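Local atomic coordinates of latency-associated nuclear antigen (Murid herpesvirus 4, PDB entry 4BLG), a protein that probably binds viral DNA through this C-terminal domain, much as related gammaherpesvirus latency antigens do to maintain the viral genome in latently infected cells. Residues 42-47 / 113-118; 25-30 / 61-66. All coordinates share one frame; numbering follows the deposited sequence.

Contact 1 (42-47 / 113-118). With PO4 (phosphate ion), chain C.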
ATOM      1  N   MET A  42      -3.844   4.196   4.586  1.00 29.65           N
ATOM      2  CA  MET A  42      -3.563   4.750   3.276  1.00 25.44           C
ATOM      3  C   MET A  42      -4.101   6.169   3.229  1.00 28.59           C
ATOM      4  O   MET A  42      -5.307   6.388   3.359  1.00 30.34           O
ATOM      5  CB  MET A  42      -4.218   3.911   2.178  1.00 25.07           C
ATOM      6  CG  MET A  42      -3.931   4.444   0.771  1.00 24.27           C
ATOM      7  SD  MET A  42      -4.682   3.452  -0.529  1.00 33.57           S
ATOM      8  CE  MET A  42      -3.535   2.072  -0.581  1.00 29.20           C
ATOM      9  N   PHE A  43      -3.199   7.130   3.053  1.00 27.30           N
ATOM     10  CA  PHE A  43      -3.602   8.508   2.835  1.00 30.20           C
ATOM     11  C   PHE A  43      -3.468   8.784   1.350  1.00 31.98           C
ATOM     12  O   PHE A  43      -2.420   8.536   0.778  1.00 26.40           O
ATOM     13  CB  PHE A  43      -2.726   9.485   3.627  1.00 30.20           C
ATOM     14  CG  PHE A  43      -2.892   9.382   5.109  1.00 29.18           C
ATOM     15  CD1 PHE A  43      -4.021   9.904   5.735  1.00 25.37           C
ATOM     16  CD2 PHE A  43      -1.909   8.785   5.886  1.00 24.46           C
ATOM     17  CE1 PHE A  43      -4.176   9.809   7.112  1.00 28.47           C
ATOM     18  CE2 PHE A  43      -2.054   8.688   7.254  1.00 30.30           C
ATOM     19  CZ  PHE A  43      -3.190   9.198   7.873  1.00 27.75           C
ATOM     20  N   SER A  44      -4.526   9.305   0.737  1.00 24.16           N
ATOM     21  CA  SER A  44      -4.554   9.513  -0.695  1.00 26.81           C
ATOM     22  C   SER A  44      -5.076  10.898  -1.058  1.00 32.06           C
ATOM     23  O   SER A  44      -5.754  11.555  -0.269  1.00 32.70           O
ATOM     24  CB  SER A  44      -5.420   8.443  -1.352  1.00 32.67           C
ATOM     25  OG  SER A  44      -6.736   8.475  -0.838  1.00 31.68           O
ATOM     26  N   SER A  45      -4.759  11.325  -2.273  1.00 33.14           N
ATOM     27  CA  SER A  45      -5.090  12.663  -2.718  1.00 34.34           C
ATOM     28  C   SER A  45      -4.603  12.856  -4.145  1.00 28.16           C
ATOM     29  O   SER A  45      -3.638  12.233  -4.554  1.00 28.06           O
ATOM     30  CB  SER A  45      -4.415  13.681  -1.803  1.00 33.57           C
ATOM     31  OG  SER A  45      -4.348  14.944  -2.423  1.00 30.78           O
ATOM     32  N   THR A  46      -5.263  13.729  -4.894  1.00 21.85           N
ATOM     33  CA  THR A  46      -4.847  14.030  -6.265  1.00 21.58           C
ATOM     34  C   THR A  46      -3.724  15.062  -6.285  1.00 25.50           C
ATOM     35  O   THR A  46      -3.201  15.411  -7.353  1.00 27.72           O
ATOM     36  CB  THR A  46      -6.011  14.579  -7.108  1.00 31.12           C
ATOM     37  OG1 THR A  46      -6.512  15.780  -6.515  1.00 31.18           O
ATOM     38  CG2 THR A  46      -7.138  13.557  -7.223  1.00 29.23           C
ATOM     39  N   HIS A  47      -3.364  15.554  -5.104  1.00 24.71           N
ATOM     40  CA  HIS A  47      -2.300  16.544  -4.966  1.00 21.01           C
ATOM     41  C   HIS A  47      -1.023  15.904  -4.412  1.00 25.24           C
ATOM     42  O   HIS A  47      -0.927  15.625  -3.218  1.00 34.57           O
ATOM     43  CB  HIS A  47      -2.761  17.662  -4.034  1.00 21.98           C
ATOM     44  CG  HIS A  47      -3.933  18.429  -4.552  1.00 33.37           C
ATOM     45  ND1 HIS A  47      -4.672  19.284  -3.761  1.00 35.48           N
ATOM     46  CD2 HIS A  47      -4.496  18.475  -5.782  1.00 36.32           C
ATOM     47  CE1 HIS A  47      -5.638  19.821  -4.481  1.00 34.73           C
ATOM     48  NE2 HIS A  47      -5.555  19.349  -5.713  1.00 38.54           N
ATOM     49  N   SER A 113      -8.104  17.994   0.488  1.00 25.75           N
ATOM     50  CA  SER A 113      -7.957  16.995  -0.580  1.00 30.74           C
ATOM     51  C   SER A 113      -7.593  15.605  -0.054  1.00 33.17           C
ATOM     52  O   SER A 113      -7.656  14.620  -0.791  1.00 34.95           O
ATOM     53  CB  SER A 113      -6.866  17.421  -1.561  1.00 23.40           C
ATOM     54  OG  SER A 113      -5.598  16.943  -1.132  1.00 29.11           O
ATOM     55  N   VAL A 114      -7.183  15.520   1.206  1.00 33.62           N
ATOM     56  CA  VAL A 114      -6.611  14.278   1.716  1.00 27.32           C
ATOM     57  C   VAL A 114      -7.677  13.343   2.285  1.00 29.96           C
ATOM     58  O   VAL A 114      -8.548  13.769   3.038  1.00 34.37           O
ATOM     59  CB  VAL A 114      -5.540  14.558   2.790  1.00 30.05           C
ATOM     60  CG1 VAL A 114      -5.093  13.273   3.457  1.00 34.29           C
ATOM     61  CG2 VAL A 114      -4.347  15.265   2.175  1.00 29.96           C
ATOM     62  N   GLU A 115      -7.598  12.069   1.902  1.00 31.79           N
ATOM     63  CA  GLU A 115      -8.463  11.032   2.449  1.00 30.44           C
ATOM     64  C   GLU A 115      -7.621   9.991   3.173  1.00 26.65           C
ATOM     65  O   GLU A 115      -6.438   9.827   2.888  1.00 28.82           O
ATOM     66  CB  GLU A 115      -9.274  10.353   1.342  1.00 41.67           C
ATOM     67  CG  GLU A 115     -10.353  11.230   0.719  1.00 54.61           C
ATOM     68  CD  GLU A 115     -11.178  10.495  -0.332  1.00 77.51           C
ATOM     69  OE1 GLU A 115     -10.911   9.300  -0.593  1.00 72.82           O
ATOM     70  OE2 GLU A 115     -12.100  11.117  -0.900  1.00 90.59           O
ATOM     71  N   GLY A 116      -8.249   9.288   4.111  1.00 31.10           N
ATOM     72  CA  GLY A 116      -7.581   8.267   4.893  1.00 27.45           C
ATOM     73  C   GLY A 116      -8.412   6.996   4.903  1.00 30.62           C
ATOM     74  O   GLY A 116      -9.635   7.055   5.020  1.00 26.76           O
ATOM     75  N   THR A 117      -7.740   5.856   4.763  1.00 28.87           N
ATOM     76  CA  THR A 117      -8.392   4.557   4.673  1.00 27.18           C
ATOM     77  C   THR A 117      -7.673   3.562   5.567  1.00 25.35           C
ATOM     78  O   THR A 117      -6.478   3.348   5.419  1.00 32.75           O
ATOM     79  CB  THR A 117      -8.346   4.022   3.228  1.00 32.05           C
ATOM     80  OG1 THR A 117      -8.885   5.000   2.330  1.00 34.20           O
ATOM     81  CG2 THR A 117      -9.140   2.719   3.103  1.00 36.76           C
ATOM     82  N   ILE A 118      -8.396   2.957   6.501  1.00 27.56           N
ATOM     83  CA  ILE A 118      -7.810   1.928   7.353  1.00 27.87           C
ATOM     84  C   ILE A 118      -7.555   0.637   6.560  1.00 30.03           C
ATOM     85  O   ILE A 118      -8.430   0.155   5.842  1.00 36.90           O
ATOM     86  CB  ILE A 118      -8.719   1.590   8.541  1.00 35.20           C
ATOM     87  CG1 ILE A 118      -8.983   2.837   9.394  1.00 46.84           C
ATOM     88  CG2 ILE A 118      -8.086   0.486   9.380  1.00 34.61           C
ATOM     89  CD1 ILE A 118      -7.864   3.177  10.346  1.00 40.50           C
TER
HETATM   90  P   PO4 C1262      -4.813  20.236  -0.259  1.00 30.36           P
HETATM   91  O1  PO4 C1262      -5.608  21.074  -1.219  1.00 34.38           O
HETATM   92  O2  PO4 C1262      -3.809  19.443  -1.049  1.00 40.12           O
HETATM   93  O3  PO4 C1262      -4.090  21.134   0.708  1.00 32.58           O
HETATM   94  O4  PO4 C1262      -5.713  19.264   0.470  1.00 33.58           O
HETATM   95  O   HOH W   1      -7.146   6.948   1.436  1.00 22.07           O
HETATM   96  O   HOH W   2      -8.586   9.642  -2.045  1.00 41.47           O
HETATM   97  O   HOH W   3      -8.029  14.445  -3.551  1.00 35.07           O
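S45 and S113 meet because their first torsions turn the hydroxyls to one another: OG of S45 is anti to its backbone N (chi1 161°), while that of S113 sits between its own backbone N and carbonyl carbon (chi1 88°). S45 OG and S113 OG lie 2.7 Å apart and share a hydrogen bond. S45 OG also takes the backbone N-H of H47 at 2.9 Å in an ST turn, which fixes the loop just where H47 takes the N-cap position of helix 48-57. H47 ND1 gives a nearly straight bond to phosphate O2 (2.9 Å, 164°), with the ion at the edge of the imidazole, and S113 N reaches O4 at 2.7 Å. T50 and H111 complete the grip on this ion, probably from the crystallisation liquor.

Away from the ST turn, strands 42-45 and 115-118 pair antiparallel. M42 with T117 and S44 with E115 are hydrogen-bonded pairs; E115 N meets S44 O at 2.9 Å. On their face one water joins M42 O, S44 OG and T117 OG1, a suitable role for two small hydroxyl residues. On the other face F43 and G116 form the non-hydrogen-bonded pair. Lacking a side chain, G116 lets the ring settle obliquely beside it, F43 CD1 lying 4.0 Å from G116 CA. V114 CG1 adds an apolar neighbour, and both F43 and V114 turn to helices 48-57 and 93-110. I118 pairs with a strand of the second subunit, so this edge belongs to the dimeric beta-barrel fold of the LANA DNA-binding domain, shared with EBNA1.

Contact 2 (25-30 / 61-66). With PO4 (phosphate ion), chain D.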
ATOM      1  N   ARG A  25       2.658   9.360  22.374  1.00 47.76           N
ATOM      2  CA  ARG A  25       3.190   8.001  22.276  1.00 46.63           C
ATOM      3  C   ARG A  25       3.328   7.577  20.814  1.00 45.75           C
ATOM      4  O   ARG A  25       4.381   7.096  20.395  1.00 44.10           O
ATOM      5  CB  ARG A  25       2.310   7.008  23.038  1.00 47.11           C
ATOM      6  CG  ARG A  25       2.400   7.153  24.563  1.00 53.49           C
ATOM      7  CD  ARG A  25       1.337   6.336  25.303  1.00 57.29           C
ATOM      8  NE  ARG A  25      -0.011   6.585  24.794  1.00 67.19           N
ATOM      9  CZ  ARG A  25      -1.098   5.913  25.165  1.00 69.83           C
ATOM     10  NH1 ARG A  25      -1.020   4.935  26.060  1.00 66.67           N
ATOM     11  NH2 ARG A  25      -2.275   6.219  24.635  1.00 78.18           N
ATOM     12  N   LEU A  26       2.268   7.766  20.041  1.00 41.05           N
ATOM     13  CA  LEU A  26       2.280   7.375  18.638  1.00 38.86           C
ATOM     14  C   LEU A  26       3.412   8.058  17.862  1.00 46.48           C
ATOM     15  O   LEU A  26       4.084   7.417  17.051  1.00 38.81           O
ATOM     16  CB  LEU A  26       0.931   7.686  17.988  1.00 37.72           C
ATOM     17  CG  LEU A  26       0.759   7.191  16.548  1.00 43.14           C
ATOM     18  CD1 LEU A  26       0.956   5.684  16.459  1.00 45.08           C
ATOM     19  CD2 LEU A  26      -0.604   7.589  16.004  1.00 41.10           C
ATOM     20  N   PHE A  27       3.641   9.346  18.119  1.00 39.07           N
ATOM     21  CA  PHE A  27       4.612  10.111  17.332  1.00 36.93           C
ATOM     22  C   PHE A  27       5.917  10.405  18.050  1.00 45.48           C
ATOM     23  O   PHE A  27       6.738  11.171  17.554  1.00 47.73           O
ATOM     24  CB  PHE A  27       3.992  11.407  16.836  1.00 38.01           C
ATOM     25  CG  PHE A  27       3.069  11.212  15.684  1.00 39.73           C
ATOM     26  CD1 PHE A  27       3.561  11.158  14.393  1.00 44.17           C
ATOM     27  CD2 PHE A  27       1.711  11.059  15.890  1.00 40.96           C
ATOM     28  CE1 PHE A  27       2.714  10.965  13.327  1.00 30.87           C
ATOM     29  CE2 PHE A  27       0.855  10.868  14.826  1.00 42.10           C
ATOM     30  CZ  PHE A  27       1.357  10.821  13.543  1.00 32.20           C
ATOM     31  N   ASP A  28       6.107   9.796  19.213  1.00 45.86           N
ATOM     32  CA  ASP A  28       7.383   9.865  19.908  1.00 49.37           C
ATOM     33  C   ASP A  28       8.501   9.492  18.941  1.00 61.49           C
ATOM     34  O   ASP A  28       8.491   8.393  18.384  1.00 61.34           O
ATOM     35  CB  ASP A  28       7.393   8.885  21.079  1.00 46.10           C
ATOM     36  CG  ASP A  28       8.461   9.210  22.097  1.00 62.52           C
ATOM     37  OD1 ASP A  28       9.444   9.879  21.710  1.00 52.21           O
ATOM     38  OD2 ASP A  28       8.315   8.801  23.274  1.00 50.84           O
ATOM     39  N   PRO A  29       9.475  10.397  18.736  1.00 72.72           N
ATOM     40  CA  PRO A  29      10.575  10.091  17.814  1.00 72.03           C
ATOM     41  C   PRO A  29      11.605   9.148  18.434  1.00 69.29           C
ATOM     42  O   PRO A  29      12.494   8.659  17.732  1.00 71.93           O
ATOM     43  CB  PRO A  29      11.205  11.462  17.536  1.00 74.23           C
ATOM     44  CG  PRO A  29      10.440  12.462  18.370  1.00 73.58           C
ATOM     45  CD  PRO A  29       9.670  11.697  19.390  1.00 71.88           C
ATOM     46  N   GLU A  30      11.486   8.901  19.736  1.00 57.52           N
ATOM     47  CA  GLU A  30      12.316   7.912  20.415  1.00 59.46           C
ATOM     48  C   GLU A  30      11.429   6.806  20.978  1.00 58.55           C
ATOM     49  O   GLU A  30      10.201   6.896  20.931  1.00 58.00           O
ATOM     50  CB  GLU A  30      13.157   8.568  21.515  1.00 67.26           C
ATOM     51  CG  GLU A  30      14.147   9.595  20.975  1.00 76.19           C
ATOM     52  CD  GLU A  30      15.382   8.957  20.345  1.00103.64           C
ATOM     53  OE1 GLU A  30      15.483   7.710  20.348  1.00107.60           O
ATOM     54  OE2 GLU A  30      16.249   9.709  19.842  1.00115.05           O
ATOM     55  N   LYS A  61       8.877   6.393  15.670  1.00 39.85           N
ATOM     56  CA  LYS A  61       9.271   5.046  16.041  1.00 48.07           C
ATOM     57  C   LYS A  61       8.106   4.071  15.888  1.00 46.72           C
ATOM     58  O   LYS A  61       8.317   2.867  15.750  1.00 44.50           O
ATOM     59  CB  LYS A  61       9.783   5.020  17.481  1.00 52.75           C
ATOM     60  CG  LYS A  61      11.203   4.526  17.613  1.00 57.16           C
ATOM     61  CD  LYS A  61      12.180   5.443  16.912  1.00 56.87           C
ATOM     62  CE  LYS A  61      13.611   5.044  17.221  1.00 68.09           C
ATOM     63  NZ  LYS A  61      14.583   6.061  16.749  1.00 78.61           N
ATOM     64  N   HIS A  62       6.880   4.583  15.919  1.00 37.34           N
ATOM     65  CA  HIS A  62       5.707   3.718  15.887  1.00 41.85           C
ATOM     66  C   HIS A  62       4.850   3.902  14.640  1.00 35.06           C
ATOM     67  O   HIS A  62       3.844   3.215  14.470  1.00 35.38           O
ATOM     68  CB  HIS A  62       4.858   3.941  17.136  1.00 38.72           C
ATOM     69  CG  HIS A  62       5.512   3.474  18.398  1.00 63.57           C
ATOM     70  ND1 HIS A  62       6.681   4.025  18.877  1.00 73.11           N
ATOM     71  CD2 HIS A  62       5.166   2.504  19.275  1.00 67.05           C
ATOM     72  CE1 HIS A  62       7.023   3.420  19.999  1.00 76.70           C
ATOM     73  NE2 HIS A  62       6.121   2.493  20.264  1.00 74.78           N
ATOM     74  N   VAL A  63       5.249   4.829  13.776  1.00 33.46           N
ATOM     75  CA  VAL A  63       4.546   5.086  12.527  1.00 31.49           C
ATOM     76  C   VAL A  63       5.594   5.217  11.449  1.00 34.52           C
ATOM     77  O   VAL A  63       6.468   6.072  11.547  1.00 30.53           O
ATOM     78  CB  VAL A  63       3.746   6.412  12.550  1.00 31.76           C
ATOM     79  CG1 VAL A  63       2.746   6.445  11.403  1.00 30.86           C
ATOM     80  CG2 VAL A  63       3.035   6.599  13.878  1.00 39.57           C
ATOM     81  N   LEU A  64       5.519   4.367  10.428  1.00 32.19           N
ATOM     82  CA  LEU A  64       6.466   4.435   9.326  1.00 28.81           C
ATOM     83  C   LEU A  64       5.698   4.617   8.034  1.00 29.90           C
ATOM     84  O   LEU A  64       4.753   3.880   7.762  1.00 35.09           O
ATOM     85  CB  LEU A  64       7.302   3.165   9.261  1.00 29.92           C
ATOM     86  CG  LEU A  64       7.894   2.690  10.593  1.00 35.51           C
ATOM     87  CD1 LEU A  64       8.653   1.396  10.380  1.00 41.26           C
ATOM     88  CD2 LEU A  64       8.806   3.729  11.207  1.00 38.49           C
ATOM     89  N   SER A  65       6.095   5.600   7.236  1.00 30.46           N
ATOM     90  CA  SER A  65       5.394   5.864   5.992  1.00 30.77           C
ATOM     91  C   SER A  65       6.260   5.653   4.762  1.00 31.94           C
ATOM     92  O   SER A  65       7.446   5.975   4.738  1.00 34.79           O
ATOM     93  CB  SER A  65       4.812   7.276   5.976  1.00 33.36           C
ATOM     94  OG  SER A  65       3.817   7.424   6.972  1.00 31.78           O
ATOM     95  N   THR A  66       5.630   5.093   3.742  1.00 24.45           N
ATOM     96  CA  THR A  66       6.251   4.895   2.452  1.00 31.66           C
ATOM     97  C   THR A  66       6.413   6.234   1.754  1.00 25.37           C
ATOM     98  O   THR A  66       5.784   7.224   2.143  1.00 26.84           O
ATOM     99  CB  THR A  66       5.346   4.054   1.561  1.00 22.25           C
ATOM    100  OG1 THR A  66       4.128   4.774   1.328  1.00 21.48           O
ATOM    101  CG2 THR A  66       5.031   2.739   2.216  1.00 26.20           C
TER
HETATM  102  P   PO4 D1263      -0.988   8.856  22.228  1.00 45.70           P
HETATM  103  O1  PO4 D1263      -2.034   9.935  22.327  1.00 52.90           O
HETATM  104  O2  PO4 D1263      -0.386   8.837  20.844  1.00 58.30           O
HETATM  105  O3  PO4 D1263       0.135   9.080  23.204  1.00 51.18           O
HETATM  106  O4  PO4 D1263      -1.646   7.530  22.501  1.00 55.94           O
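L26 and P29 run past H62 and K61 with CA atoms 5.7 Å apart for L26-H62, so the end of short helix 24-27 and the turn after it lie on the loop that leads into strand 64-70. That turn is an Asx turn in which D28 OD1, met from above the plane of its carboxylate, accepts the backbone N-H of E30 at 3.0 Å. Aspartate suits the spot, its short side chain folding back onto its own chain. The backbones are joined more loosely, K61 N giving D28 O a weak bond of 3.4 Å. Lysine suits its place by its length: bent at chi2, K61 lays its aliphatic chain along the turn, CD 3.3 Å from P29 O, while NZ gives that oxygen a weak bond and lies near E30 OE1, beyond a salt bridge.

L26, F27 and V63 make the apolar part of the contact. With CG anti to its backbone N (chi1 -174°), L26 presses CD1 on V63 CG2 at 3.4 Å, tighter than usual, the two side chains crossing at about a right angle. V63 CG2 also lies over one face of the F27 ring, 4.4 Å from CE1. R25 O stands over one face of the H62 imidazole.

Two backbone N-H groups at the start of the helix, of R25 and L26, face a phosphate, probably from the crystallisation liquor, which K98 also holds. The R25 guanidinium presents its edge, NE donating to O3 at 3.0 Å and NH2 to O4 at 2.6 Å.

From the N terminus the chain passes first through 25-30, then 42-47 on strand 39-45, then 61-66, and last 113-118. Contact 2 closes first, bringing the approach to strand 64-70 back to helix 24-27 over a loop of 30 residues. Contact 1 closes later, over 65 residues that include helices 48-57 and 93-110. Since 42-47 lies inside the first loop and 61-66 inside the second, the two closures cross. Contact 1 pairs strands at one edge of the sheet; contact 2 holds the loop that enters the strand at the other edge. Their centres lie about 19 Å apart, yet helix 93-110 touches both, and so does the second subunit.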